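Local atomic coordinates of N-acyl-D-glutamate deacylase (Bordetella bronchiseptica, PDB entry 3GIP), a protein that catalyses the hydrolytic removal of the acyl group from N-acyl-D-glutamate, as a zinc-binding member of the amidohydrolase superfamily. Residues F9-G14 with H49-S54; L188-G193 with T216-N221; G258-T263 with E348-R353; L291-A296 with T331-L336. All blocks are in the same frame, centred on the assembly; numbering follows the deposited sequence.

Interaction 1. Residues F9-G14 with H49-S54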
loop_
_atom_site.group_PDB
_atom_site.type_symbol
_atom_site.label_atom_id
_atom_site.label_comp_id
_atom_site.label_asym_id
_atom_site.label_seq_id
_atom_site.Cartn_x
_atom_site.Cartn_y
_atom_site.Cartn_z
ATOM N N PHE A 9 -10.587 26.783 5.822
ATOM C CA PHE A 9 -10.280 26.559 4.417
ATOM C C PHE A 9 -11.571 26.372 3.629
ATOM O O PHE A 9 -12.578 25.910 4.162
ATOM C CB PHE A 9 -9.427 25.293 4.276
ATOM C CG PHE A 9 -8.233 25.444 3.370
ATOM C CD1 PHE A 9 -6.945 25.334 3.884
ATOM C CD2 PHE A 9 -8.390 25.669 2.003
ATOM C CE1 PHE A 9 -5.828 25.444 3.056
ATOM C CE2 PHE A 9 -7.277 25.780 1.163
ATOM C CZ PHE A 9 -5.994 25.668 1.693
ATOM N N LYS A 10 -11.547 26.759 2.361
ATOM C CA LYS A 10 -12.701 26.559 1.501
ATOM C C LYS A 10 -12.177 26.333 0.092
ATOM O O LYS A 10 -11.224 26.981 -0.339
ATOM C CB LYS A 10 -13.667 27.753 1.549
ATOM C CG LYS A 10 -13.231 29.017 0.829
ATOM C CD LYS A 10 -14.378 30.023 0.843
ATOM C CE LYS A 10 -14.043 31.300 0.090
ATOM N NZ LYS A 10 -15.202 32.243 0.076
ATOM N N ILE A 11 -12.780 25.374 -0.599
ATOM C CA ILE A 11 -12.399 25.032 -1.962
ATOM C C ILE A 11 -13.647 25.259 -2.799
ATOM O O ILE A 11 -14.631 24.527 -2.680
ATOM C CB ILE A 11 -11.959 23.563 -2.048
ATOM C CG1 ILE A 11 -10.815 23.318 -1.061
ATOM C CG2 ILE A 11 -11.533 23.230 -3.471
ATOM C CD1 ILE A 11 -10.409 21.866 -0.935
ATOM N N THR A 12 -13.601 26.274 -3.652
ATOM C CA THR A 12 -14.762 26.638 -4.449
ATOM C C THR A 12 -14.687 26.479 -5.964
ATOM O O THR A 12 -13.609 26.342 -6.545
ATOM C CB THR A 12 -15.143 28.099 -4.160
ATOM O OG1 THR A 12 -16.267 28.470 -4.966
ATOM C CG2 THR A 12 -13.969 29.017 -4.473
ATOM N N GLY A 13 -15.863 26.501 -6.587
ATOM C CA GLY A 13 -15.975 26.409 -8.032
ATOM C C GLY A 13 -15.750 25.066 -8.701
ATOM O O GLY A 13 -15.917 24.951 -9.916
ATOM N N GLY A 14 -15.390 24.051 -7.926
ATOM C CA GLY A 14 -15.138 22.750 -8.519
ATOM C C GLY A 14 -16.297 21.774 -8.476
ATOM O O GLY A 14 -17.408 22.113 -8.057
ATOM N N HIS A 49 -8.166 30.442 4.415
ATOM C CA HIS A 49 -7.486 30.031 3.190
ATOM C C HIS A 49 -8.543 29.610 2.182
ATOM O O HIS A 49 -9.600 29.106 2.561
ATOM C CB HIS A 49 -6.550 28.850 3.452
ATOM C CG HIS A 49 -5.549 29.096 4.535
ATOM N ND1 HIS A 49 -5.839 28.921 5.871
ATOM C CD2 HIS A 49 -4.264 29.516 4.481
ATOM C CE1 HIS A 49 -4.774 29.220 6.593
ATOM N NE2 HIS A 49 -3.805 29.583 5.774
ATOM N N ALA A 50 -8.261 29.809 0.900
ATOM C CA ALA A 50 -9.218 29.436 -0.129
ATOM C C ALA A 50 -8.551 29.020 -1.430
ATOM O O ALA A 50 -7.561 29.618 -1.854
ATOM C CB ALA A 50 -10.180 30.587 -0.385
ATOM N N TRP A 51 -9.105 27.986 -2.053
ATOM C CA TRP A 51 -8.601 27.481 -3.324
ATOM C C TRP A 51 -9.695 27.559 -4.381
ATOM O O TRP A 51 -10.866 27.296 -4.097
ATOM C CB TRP A 51 -8.153 26.021 -3.206
ATOM C CG TRP A 51 -6.834 25.802 -2.536
ATOM C CD1 TRP A 51 -5.860 26.729 -2.302
ATOM C CD2 TRP A 51 -6.317 24.550 -2.068
ATOM N NE1 TRP A 51 -4.765 26.130 -1.719
ATOM C CE2 TRP A 51 -5.021 24.794 -1.565
ATOM C CE3 TRP A 51 -6.826 23.243 -2.028
ATOM C CZ2 TRP A 51 -4.222 23.778 -1.027
ATOM C CZ3 TRP A 51 -6.031 22.234 -1.492
ATOM C CH2 TRP A 51 -4.743 22.510 -1.000
ATOM N N ASP A 52 -9.307 27.920 -5.598
ATOM C CA ASP A 52 -10.243 28.004 -6.711
ATOM C C ASP A 52 -10.136 26.692 -7.478
ATOM O O ASP A 52 -9.161 26.461 -8.194
ATOM C CB ASP A 52 -9.887 29.182 -7.622
ATOM C CG ASP A 52 -10.764 29.253 -8.860
ATOM O OD1 ASP A 52 -11.770 28.515 -8.928
ATOM O OD2 ASP A 52 -10.451 30.055 -9.766
ATOM N N ALA A 53 -11.136 25.831 -7.312
ATOM C CA ALA A 53 -11.146 24.532 -7.973
ATOM C C ALA A 53 -11.921 24.532 -9.284
ATOM O O ALA A 53 -12.351 23.476 -9.749
ATOM C CB ALA A 53 -11.719 23.476 -7.032
ATOM N N SER A 54 -12.112 25.707 -9.875
ATOM C CA SER A 54 -12.828 25.793 -11.142
ATOM C C SER A 54 -12.175 24.842 -12.141
ATOM O O SER A 54 -10.951 24.824 -12.277
ATOM C CB SER A 54 -12.782 27.223 -11.692
ATOM O OG SER A 54 -13.520 28.113 -10.870
#
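F9 presses the edge of its ring against the indole of W51 and takes the CB of H49 over one of its faces, forming an aromatic cluster between two parallel strands of a small mixed sheet. The F9 and W51 planes stand at 72°, a T-shaped (edge-to-face) pair in which F9 CZ comes 3.5 Å from W51 CE2. H49 CB lies 3.5 Å from the centroid of the F9 ring, almost on its normal, a CH-pi contact; the imidazole itself is slid off the phenyl, and H49 ND1 bonds back to D8. I11 joins this tightly packed face through CG2, 3.6 Å from A53 CB. V430 and L456, on strands 428-431 and 452-457, continue the apolar layer.

The opposite face is looser and meets solvent at A50 and D52, with K10 and T12 partly exposed. The K10 side chain meets A50 through its methylenes, CG to CB at 3.6 Å, while its extended chain carries NZ to the carbonyl of H45. D52 OD1 accepts from S54 N, from above the carboxylate plane, which makes an Asx turn, and also from S54 OG through its syn lone pair.

Between the faces, W51 N to K10 O (2.9 Å) and T12 N to W51 O (3.0 Å) are nearly straight, whereas K10 N to H49 O is weak. Directional backbone pairing and apolar aromatic contact thus both hold 50-52, an outermost strand of the sheet.

Interaction 2. Residues L188-G193 with T216-N221. With ZN (zinc ion), chain F; ACY (acetic acid), chain C.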
loop_
_atom_site.group_PDB
_atom_site.type_symbol
_atom_site.label_atom_id
_atom_site.label_comp_id
_atom_site.label_asym_id
_atom_site.label_seq_id
_atom_site.Cartn_x
_atom_site.Cartn_y
_atom_site.Cartn_z
ATOM N N LEU A 188 3.989 -14.805 2.616
ATOM C CA LEU A 188 4.190 -16.238 2.452
ATOM C C LEU A 188 5.175 -16.648 1.367
ATOM O O LEU A 188 5.609 -17.799 1.321
ATOM C CB LEU A 188 2.832 -16.922 2.248
ATOM C CG LEU A 188 1.814 -16.603 3.353
ATOM C CD1 LEU A 188 0.553 -17.422 3.139
ATOM C CD2 LEU A 188 2.413 -16.902 4.729
ATOM N N ALA A 189 5.545 -15.703 0.509
ATOM C CA ALA A 189 6.503 -15.978 -0.556
ATOM C C ALA A 189 7.918 -15.702 -0.053
ATOM O O ALA A 189 8.894 -15.960 -0.757
ATOM C CB ALA A 189 6.202 -15.094 -1.775
ATOM N N TYR A 190 8.022 -15.176 1.167
ATOM C CA TYR A 190 9.311 -14.827 1.761
ATOM C C TYR A 190 9.636 -15.588 3.039
ATOM O O TYR A 190 8.754 -16.133 3.704
ATOM C CB TYR A 190 9.348 -13.343 2.126
ATOM C CG TYR A 190 9.049 -12.386 1.004
ATOM C CD1 TYR A 190 9.807 -12.388 -0.161
ATOM C CD2 TYR A 190 8.033 -11.437 1.132
ATOM C CE1 TYR A 190 9.564 -11.467 -1.175
ATOM C CE2 TYR A 190 7.783 -10.513 0.127
ATOM C CZ TYR A 190 8.554 -10.533 -1.023
ATOM O OH TYR A 190 8.315 -9.614 -2.020
ATOM N N GLN A 191 10.918 -15.598 3.382
ATOM C CA GLN A 191 11.364 -16.222 4.616
ATOM C C GLN A 191 11.211 -15.119 5.654
ATOM O O GLN A 191 11.420 -13.943 5.350
ATOM C CB GLN A 191 12.834 -16.634 4.514
ATOM C CG GLN A 191 13.082 -17.808 3.592
ATOM C CD GLN A 191 12.317 -19.044 4.017
ATOM O OE1 GLN A 191 12.413 -19.485 5.164
ATOM N NE2 GLN A 191 11.554 -19.614 3.093
ATOM N N PRO A 192 10.843 -15.472 6.893
ATOM C CA PRO A 192 10.563 -16.819 7.400
ATOM C C PRO A 192 9.085 -17.209 7.329
ATOM O O PRO A 192 8.715 -18.329 7.680
ATOM C CB PRO A 192 11.052 -16.731 8.836
ATOM C CG PRO A 192 10.576 -15.358 9.219
ATOM C CD PRO A 192 10.938 -14.509 8.005
ATOM N N GLY A 193 8.241 -16.284 6.877
ATOM C CA GLY A 193 6.816 -16.563 6.796
ATOM C C GLY A 193 6.433 -17.815 6.027
ATOM O O GLY A 193 5.471 -18.497 6.378
ATOM N N THR A 216 -3.927 -9.192 5.855
ATOM C CA THR A 216 -3.616 -8.806 4.480
ATOM C C THR A 216 -2.505 -9.772 4.094
ATOM O O THR A 216 -1.682 -10.145 4.936
ATOM C CB THR A 216 -3.134 -7.346 4.371
ATOM O OG1 THR A 216 -1.873 -7.196 5.033
ATOM C CG2 THR A 216 -4.154 -6.405 4.999
ATOM N N SER A 217 -2.460 -10.186 2.834
ATOM C CA SER A 217 -1.454 -11.160 2.463
ATOM C C SER A 217 -0.771 -11.078 1.114
ATOM O O SER A 217 -1.415 -10.902 0.077
ATOM C CB SER A 217 -2.051 -12.570 2.601
ATOM O OG SER A 217 -1.119 -13.577 2.225
ATOM N N HIS A 218 0.553 -11.185 1.157
ATOM C CA HIS A 218 1.349 -11.274 -0.049
ATOM C C HIS A 218 1.367 -12.800 -0.033
ATOM O O HIS A 218 2.068 -13.419 0.778
ATOM C CB HIS A 218 2.752 -10.696 0.163
ATOM C CG HIS A 218 3.692 -10.967 -0.971
ATOM N ND1 HIS A 218 4.552 -10.012 -1.475
ATOM C CD2 HIS A 218 3.924 -12.096 -1.683
ATOM C CE1 HIS A 218 5.272 -10.545 -2.448
ATOM N NE2 HIS A 218 4.911 -11.807 -2.593
ATOM N N ILE A 219 0.554 -13.405 -0.892
ATOM C CA ILE A 219 0.412 -14.855 -0.919
ATOM C C ILE A 219 1.664 -15.684 -1.217
ATOM O O ILE A 219 2.684 -15.167 -1.673
ATOM C CB ILE A 219 -0.771 -15.251 -1.836
ATOM C CG1 ILE A 219 -0.492 -14.865 -3.288
ATOM C CG2 ILE A 219 -2.035 -14.526 -1.356
ATOM C CD1 ILE A 219 -1.657 -15.169 -4.214
ATOM N N ARG A 220 1.565 -16.983 -0.944
ATOM C CA ARG A 220 2.692 -17.901 -1.088
ATOM C C ARG A 220 3.406 -17.896 -2.433
ATOM O O ARG A 220 4.636 -17.929 -2.487
ATOM C CB ARG A 220 2.246 -19.322 -0.731
ATOM C CG ARG A 220 3.397 -20.301 -0.539
ATOM C CD ARG A 220 2.896 -21.608 0.063
ATOM N NE ARG A 220 2.326 -21.411 1.395
ATOM C CZ ARG A 220 3.041 -21.353 2.516
ATOM N NH1 ARG A 220 4.361 -21.485 2.471
ATOM N NH2 ARG A 220 2.435 -21.155 3.682
ATOM N N ASN A 221 2.642 -17.863 -3.517
ATOM C CA ASN A 221 3.240 -17.840 -4.841
ATOM C C ASN A 221 2.301 -17.112 -5.783
ATOM O O ASN A 221 1.088 -17.289 -5.715
ATOM C CB ASN A 221 3.497 -19.263 -5.336
ATOM C CG ASN A 221 4.175 -19.288 -6.688
ATOM O OD1 ASN A 221 3.516 -19.303 -7.727
ATOM N ND2 ASN A 221 5.504 -19.274 -6.682
HETATM ZN ZN ZN F . 4.345 -8.024 -1.276
HETATM C C ACY C . 6.465 -6.649 -2.112
HETATM O O ACY C . 6.575 -7.762 -1.649
HETATM O OXT ACY C . 5.255 -6.134 -2.320
HETATM C CH3 ACY C . 7.689 -5.848 -2.452
#
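This is a buried contact at the active-site end of the amidohydrolase TIM barrel, where the loop after strand 183-187 packs on the end of the neighbouring parallel strand 214-218 and the turn that follows. One backbone bond continues the pairing of the strands: L188 N donates to H218 O at 3.0 Å, with an N-H...O angle of 140°. Beyond it, L188 CB lies 3.4 Å from R220 N and also sits over a face of the R220 guanidinium. The R220 chain bends at its third torsion, which folds the guanidinium back beside the loop; there NE makes a salt bridge with E232, and NH1 and NH2 reach the carbonyls of A194 and A196.

A189 lies between the R220 backbone and the metal ligand. Its CB is 3.3 Å from R220 O and also touches H218 at NE2, the imidazole nitrogen that does not bind zinc. With CG anti to its backbone N (chi1 170°), H218 directs ND1 to the zinc ion at 2.0 Å, and C95 and H248 complete the protein ligands. An acetate, probably from the crystallisation liquor, binds the metal through both oxygens. The Y190 side chain crosses H218 at about a right angle, ring planes at 56° in an oblique pair, with Y190 OH 3.2 Å from H218 CE1. That hydroxyl is hydrogen-bonded with T289 and also donates to the metal-bound acetate, Y190 OH to ACY O at 2.6 Å.

Interaction 3. Residues G258-T263 with E348-R353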
loop_
_atom_site.group_PDB
_atom_site.type_symbol
_atom_site.label_atom_id
_atom_site.label_comp_id
_atom_site.label_asym_id
_atom_site.label_seq_id
_atom_site.Cartn_x
_atom_site.Cartn_y
_atom_site.Cartn_z
ATOM N N GLY A 258 -3.982 -14.917 -17.173
ATOM C CA GLY A 258 -5.384 -15.263 -17.308
ATOM C C GLY A 258 -5.952 -16.039 -16.137
ATOM O O GLY A 258 -7.172 -16.175 -16.009
ATOM N N ARG A 259 -5.078 -16.544 -15.273
ATOM C CA ARG A 259 -5.534 -17.323 -14.130
ATOM C C ARG A 259 -6.292 -16.516 -13.085
ATOM O O ARG A 259 -6.845 -17.090 -12.146
ATOM C CB ARG A 259 -4.351 -18.058 -13.487
ATOM C CG ARG A 259 -3.750 -19.121 -14.406
ATOM C CD ARG A 259 -2.599 -19.870 -13.759
ATOM N NE ARG A 259 -3.030 -20.688 -12.632
ATOM C CZ ARG A 259 -2.208 -21.441 -11.908
ATOM N NH1 ARG A 259 -0.916 -21.475 -12.202
ATOM N NH2 ARG A 259 -2.673 -22.153 -10.891
ATOM N N SER A 260 -6.336 -15.196 -13.240
ATOM C CA SER A 260 -7.068 -14.374 -12.284
ATOM C C SER A 260 -8.565 -14.626 -12.450
ATOM O O SER A 260 -9.365 -14.295 -11.577
ATOM C CB SER A 260 -6.751 -12.886 -12.479
ATOM O OG SER A 260 -7.131 -12.436 -13.766
ATOM N N ARG A 261 -8.958 -15.212 -13.574
ATOM C CA ARG A 261 -10.371 -15.496 -13.753
ATOM C C ARG A 261 -10.745 -16.523 -12.692
ATOM O O ARG A 261 -11.809 -16.440 -12.081
ATOM C CB ARG A 261 -10.633 -16.008 -15.174
ATOM C CG ARG A 261 -10.220 -14.967 -16.205
ATOM C CD ARG A 261 -10.748 -15.214 -17.605
ATOM N NE ARG A 261 -10.377 -14.098 -18.474
ATOM C CZ ARG A 261 -10.776 -13.948 -19.731
ATOM N NH1 ARG A 261 -11.574 -14.849 -20.292
ATOM N NH2 ARG A 261 -10.379 -12.889 -20.428
ATOM N N ALA A 262 -9.838 -17.463 -12.442
ATOM C CA ALA A 262 -10.067 -18.496 -11.441
ATOM C C ALA A 262 -9.912 -17.968 -10.013
ATOM O O ALA A 262 -10.723 -18.288 -9.141
ATOM C CB ALA A 262 -9.109 -19.659 -11.669
ATOM N N THR A 263 -8.880 -17.162 -9.768
ATOM C CA THR A 263 -8.665 -16.638 -8.420
ATOM C C THR A 263 -9.768 -15.677 -7.999
ATOM O O THR A 263 -10.211 -15.692 -6.850
ATOM C CB THR A 263 -7.306 -15.917 -8.288
ATOM O OG1 THR A 263 -7.237 -14.842 -9.232
ATOM C CG2 THR A 263 -6.157 -16.889 -8.528
ATOM N N GLU A 348 -0.617 -6.642 -18.896
ATOM C CA GLU A 348 -1.338 -5.418 -18.558
ATOM C C GLU A 348 -2.852 -5.563 -18.690
ATOM O O GLU A 348 -3.600 -4.975 -17.914
ATOM C CB GLU A 348 -0.870 -4.254 -19.432
ATOM C CG GLU A 348 -1.416 -2.905 -18.981
ATOM C CD GLU A 348 -1.125 -1.787 -19.965
ATOM O OE1 GLU A 348 -0.017 -1.770 -20.540
ATOM O OE2 GLU A 348 -2.002 -0.916 -20.155
ATOM N N ASP A 349 -3.317 -6.330 -19.670
ATOM C CA ASP A 349 -4.760 -6.488 -19.822
ATOM C C ASP A 349 -5.347 -7.192 -18.608
ATOM O O ASP A 349 -6.485 -6.928 -18.224
ATOM C CB ASP A 349 -5.107 -7.276 -21.092
ATOM C CG ASP A 349 -4.819 -6.499 -22.359
ATOM O OD1 ASP A 349 -4.891 -5.251 -22.327
ATOM O OD2 ASP A 349 -4.541 -7.140 -23.394
ATOM N N GLU A 350 -4.572 -8.093 -18.009
ATOM C CA GLU A 350 -5.033 -8.812 -16.828
ATOM C C GLU A 350 -5.005 -7.895 -15.607
ATOM O O GLU A 350 -5.906 -7.949 -14.769
ATOM C CB GLU A 350 -4.167 -10.049 -16.576
ATOM C CG GLU A 350 -4.569 -10.828 -15.329
ATOM C CD GLU A 350 -4.217 -12.294 -15.430
ATOM O OE1 GLU A 350 -3.075 -12.601 -15.823
ATOM O OE2 GLU A 350 -5.082 -13.137 -15.113
ATOM N N VAL A 351 -3.967 -7.069 -15.500
ATOM C CA VAL A 351 -3.868 -6.134 -14.384
ATOM C C VAL A 351 -5.128 -5.279 -14.396
ATOM O O VAL A 351 -5.740 -5.024 -13.357
ATOM C CB VAL A 351 -2.650 -5.197 -14.527
ATOM C CG1 VAL A 351 -2.623 -4.209 -13.372
ATOM C CG2 VAL A 351 -1.362 -6.009 -14.558
ATOM N N LYS A 352 -5.516 -4.840 -15.589
ATOM C CA LYS A 352 -6.703 -4.019 -15.753
ATOM C C LYS A 352 -7.981 -4.760 -15.361
ATOM O O LYS A 352 -8.863 -4.180 -14.722
ATOM C CB LYS A 352 -6.794 -3.522 -17.202
ATOM C CG LYS A 352 -5.738 -2.481 -17.555
ATOM C CD LYS A 352 -5.822 -2.079 -19.024
ATOM C CE LYS A 352 -4.944 -0.877 -19.318
ATOM N NZ LYS A 352 -4.946 -0.540 -20.772
ATOM N N ARG A 353 -8.090 -6.035 -15.735
ATOM C CA ARG A 353 -9.280 -6.810 -15.389
ATOM C C ARG A 353 -9.389 -7.003 -13.880
ATOM O O ARG A 353 -10.484 -6.972 -13.315
ATOM C CB ARG A 353 -9.262 -8.187 -16.061
ATOM C CG ARG A 353 -9.423 -8.167 -17.568
ATOM C CD ARG A 353 -9.860 -9.540 -18.073
ATOM N NE ARG A 353 -8.881 -10.592 -17.797
ATOM C CZ ARG A 353 -7.785 -10.809 -18.521
ATOM N NH1 ARG A 353 -7.524 -10.050 -19.575
ATOM N NH2 ARG A 353 -6.948 -11.787 -18.194
HETATM O O HOH W 1 -9.372 -11.798 -15.262
#
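Two helix beginnings meet here on the flank of the amidohydrolase barrel: the start of helix 260-272, with the turn leading into it, receives a carboxylate from the first turns of helix 348-356. E350 carries the contact. With CG anti to the backbone N (chi1 178°) and the chain extended beyond, its carboxylate spans the gap to G258 and S260. OE1 accepts from G258 N at 2.8 Å, on the syn side but 35° out of the carboxylate plane. OE2 accepts two hydrogen bonds: from S260 OG at 2.6 Å, through the anti lone pair, and from S260 N at 3.1 Å, nearly along the C-O axis. C251 packs against both E350 and S260.

The outer side of the contact is formed by arginines. R261 approaches a face of the R353 guanidinium with the two planes 84° apart; these like charges lie close, R261 NH2 being 3.8 Å from R353 NE, on the more exposed side. The other face of R353 lies against E350 CA. A water bridges the halves, donating to S260 OG and accepting from R353 NE. Amide protons at the helix start, together with R353, whose NH2 makes a long salt bridge to E350 OE2 (3.8 Å), would probably favour the ionised form of this buried carboxylate.

Interaction 4. Residues L291-A296 with T331-L336. With FMT (formic acid), chain E.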
loop_
_atom_site.group_PDB
_atom_site.type_symbol
_atom_site.label_atom_id
_atom_site.label_comp_id
_atom_site.label_asym_id
_atom_site.label_seq_id
_atom_site.Cartn_x
_atom_site.Cartn_y
_atom_site.Cartn_z
ATOM N N LEU A 291 16.025 -9.270 -5.031
ATOM C CA LEU A 291 16.538 -10.053 -6.144
ATOM C C LEU A 291 16.532 -11.516 -5.725
ATOM O O LEU A 291 17.072 -11.877 -4.675
ATOM C CB LEU A 291 17.960 -9.617 -6.511
ATOM C CG LEU A 291 18.617 -10.408 -7.648
ATOM C CD1 LEU A 291 17.796 -10.272 -8.920
ATOM C CD2 LEU A 291 20.025 -9.887 -7.876
ATOM N N ILE A 292 15.914 -12.352 -6.551
ATOM C CA ILE A 292 15.805 -13.781 -6.279
ATOM C C ILE A 292 16.555 -14.557 -7.359
ATOM O O ILE A 292 16.099 -14.661 -8.495
ATOM C CB ILE A 292 14.318 -14.191 -6.253
ATOM C CG1 ILE A 292 13.595 -13.391 -5.165
ATOM C CG2 ILE A 292 14.186 -15.684 -6.006
ATOM C CD1 ILE A 292 12.085 -13.440 -5.253
ATOM N N PRO A 293 17.731 -15.105 -7.016
ATOM C CA PRO A 293 18.540 -15.864 -7.974
ATOM C C PRO A 293 17.805 -16.995 -8.688
ATOM O O PRO A 293 18.115 -17.312 -9.837
ATOM C CB PRO A 293 19.697 -16.372 -7.118
ATOM C CG PRO A 293 19.865 -15.277 -6.114
ATOM C CD PRO A 293 18.429 -14.986 -5.724
ATOM N N GLU A 294 16.832 -17.596 -8.012
ATOM C CA GLU A 294 16.077 -18.696 -8.599
ATOM C C GLU A 294 15.248 -18.271 -9.808
ATOM O O GLU A 294 14.726 -19.118 -10.534
ATOM C CB GLU A 294 15.166 -19.336 -7.548
ATOM C CG GLU A 294 15.909 -19.934 -6.356
ATOM C CD GLU A 294 16.042 -18.962 -5.195
ATOM O OE1 GLU A 294 16.603 -17.864 -5.384
ATOM O OE2 GLU A 294 15.583 -19.301 -4.083
ATOM N N ARG A 295 15.128 -16.963 -10.023
ATOM C CA ARG A 295 14.361 -16.434 -11.153
ATOM C C ARG A 295 15.272 -16.043 -12.314
ATOM O O ARG A 295 14.796 -15.676 -13.391
ATOM C CB ARG A 295 13.558 -15.202 -10.723
ATOM C CG ARG A 295 12.470 -15.475 -9.698
ATOM C CD ARG A 295 11.739 -14.192 -9.353
ATOM N NE ARG A 295 10.670 -14.395 -8.379
ATOM C CZ ARG A 295 9.848 -13.434 -7.970
ATOM N NH1 ARG A 295 9.971 -12.206 -8.453
ATOM N NH2 ARG A 295 8.899 -13.699 -7.079
ATOM N N ALA A 296 16.581 -16.132 -12.095
ATOM C CA ALA A 296 17.564 -15.757 -13.108
ATOM C C ALA A 296 17.339 -16.393 -14.477
ATOM O O ALA A 296 17.590 -15.760 -15.507
ATOM C CB ALA A 296 18.969 -16.085 -12.610
ATOM N N THR A 331 24.715 -16.885 -10.979
ATOM C CA THR A 331 25.937 -16.531 -10.270
ATOM C C THR A 331 26.010 -15.019 -10.089
ATOM O O THR A 331 26.357 -14.531 -9.018
ATOM C CB THR A 331 27.178 -17.011 -11.045
ATOM O OG1 THR A 331 27.180 -18.444 -11.081
ATOM C CG2 THR A 331 28.461 -16.520 -10.382
ATOM N N ALA A 332 25.679 -14.279 -11.142
ATOM C CA ALA A 332 25.708 -12.825 -11.067
ATOM C C ALA A 332 24.714 -12.343 -10.014
ATOM O O ALA A 332 25.017 -11.441 -9.235
ATOM C CB ALA A 332 25.369 -12.217 -12.428
ATOM N N ALA A 333 23.527 -12.945 -9.993
ATOM C CA ALA A 333 22.502 -12.560 -9.025
ATOM C C ALA A 333 23.010 -12.771 -7.602
ATOM O O ALA A 333 22.759 -11.957 -6.715
ATOM C CB ALA A 333 21.224 -13.371 -9.256
ATOM N N ARG A 334 23.724 -13.870 -7.386
ATOM C CA ARG A 334 24.262 -14.160 -6.064
ATOM C C ARG A 334 25.339 -13.153 -5.668
ATOM O O ARG A 334 25.441 -12.778 -4.500
ATOM C CB ARG A 334 24.822 -15.583 -6.029
ATOM C CG ARG A 334 23.739 -16.642 -6.131
ATOM C CD ARG A 334 24.315 -18.034 -6.327
ATOM N NE ARG A 334 23.259 -19.037 -6.429
ATOM C CZ ARG A 334 23.438 -20.265 -6.904
ATOM N NH1 ARG A 334 24.636 -20.647 -7.328
ATOM N NH2 ARG A 334 22.419 -21.112 -6.956
ATOM N N ARG A 335 26.133 -12.704 -6.637
ATOM C CA ARG A 335 27.186 -11.735 -6.352
ATOM C C ARG A 335 26.611 -10.354 -6.065
ATOM O O ARG A 335 27.235 -9.545 -5.378
ATOM C CB ARG A 335 28.165 -11.639 -7.525
ATOM C CG ARG A 335 28.968 -12.898 -7.785
ATOM C CD ARG A 335 29.985 -12.650 -8.889
ATOM N NE ARG A 335 30.672 -13.870 -9.303
ATOM C CZ ARG A 335 31.544 -13.924 -10.304
ATOM N NH1 ARG A 335 31.836 -12.825 -10.989
ATOM N NH2 ARG A 335 32.119 -15.075 -10.632
ATOM N N LEU A 336 25.422 -10.090 -6.600
ATOM C CA LEU A 336 24.752 -8.806 -6.410
ATOM C C LEU A 336 24.057 -8.689 -5.059
ATOM O O LEU A 336 23.744 -7.586 -4.612
ATOM C CB LEU A 336 23.715 -8.592 -7.518
ATOM C CG LEU A 336 24.248 -8.296 -8.920
ATOM C CD1 LEU A 336 23.128 -8.476 -9.940
ATOM C CD2 LEU A 336 24.806 -6.881 -8.969
HETATM C C FMT E . 7.228 -10.467 -6.980
HETATM O O1 FMT E . 8.040 -10.354 -7.865
HETATM O O2 FMT E . 7.315 -11.497 -6.130
#
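A333 CB packs against P293, 3.9 Å from both its CA and its CG, where a short 3-10 turn meets a face of helix 329-336. The contact belongs to the segment between barrel strands 277-281 and 360-362, probably an insertion in the barrel, which carries the antiparallel sheet of strands 287-290, 303-307 and 339-343; it is made largely by apolar side-chain carbons. R334 crosses the proline ring at a slant, its CG 4.1 Å from P293 CG. L291 makes the second contact: CG stands anti to the backbone N (chi1 178°), and from there CD2 reaches A333 O at 3.6 Å and L336 CB at 3.9 Å.

Outward from this first shell, L291 and L336 both rest on I304 of strand 303-307, and L291 pairs by backbone with A339. The turn is closed by R295 N to I292 O and A296 N to P293 O; P293 points toward the helix, and the extended R295 chain carries its guanidinium to a formate, probably from the crystallisation liquor. Y343 lies against R295 in a cation-pi contact, and I292 CD1 sits over one guanidinium face. S287 OG also bonds the formate, which R295 grips edge-on with two nearly straight bonds: NH1 to FMT O1 at 2.7 Å and NH2 to FMT O2 at 2.9 Å.

Overall arrangement
Interaction 2 contributes H218 to the zinc site, and the other contacts can be placed by their distance from it. Interaction 4 has its centre about 20 Å away, yet nearest atoms are about 5 Å apart; separately, the formate held by R295 lies about 4 Å from the side chain of H218, so the 291-296 turn reaches the pocket from the probable insertion. Interaction 3 is also about 20 Å from interaction 2 between centres, with nearest atoms about 6 Å apart and no touch; its two segments bracket in sequence the whole of interaction 4. Interaction 1 stands apart in the small sheet, 45 Å from interaction 2 and 52 Å from interaction 4 between centres, across the chain's centre from both.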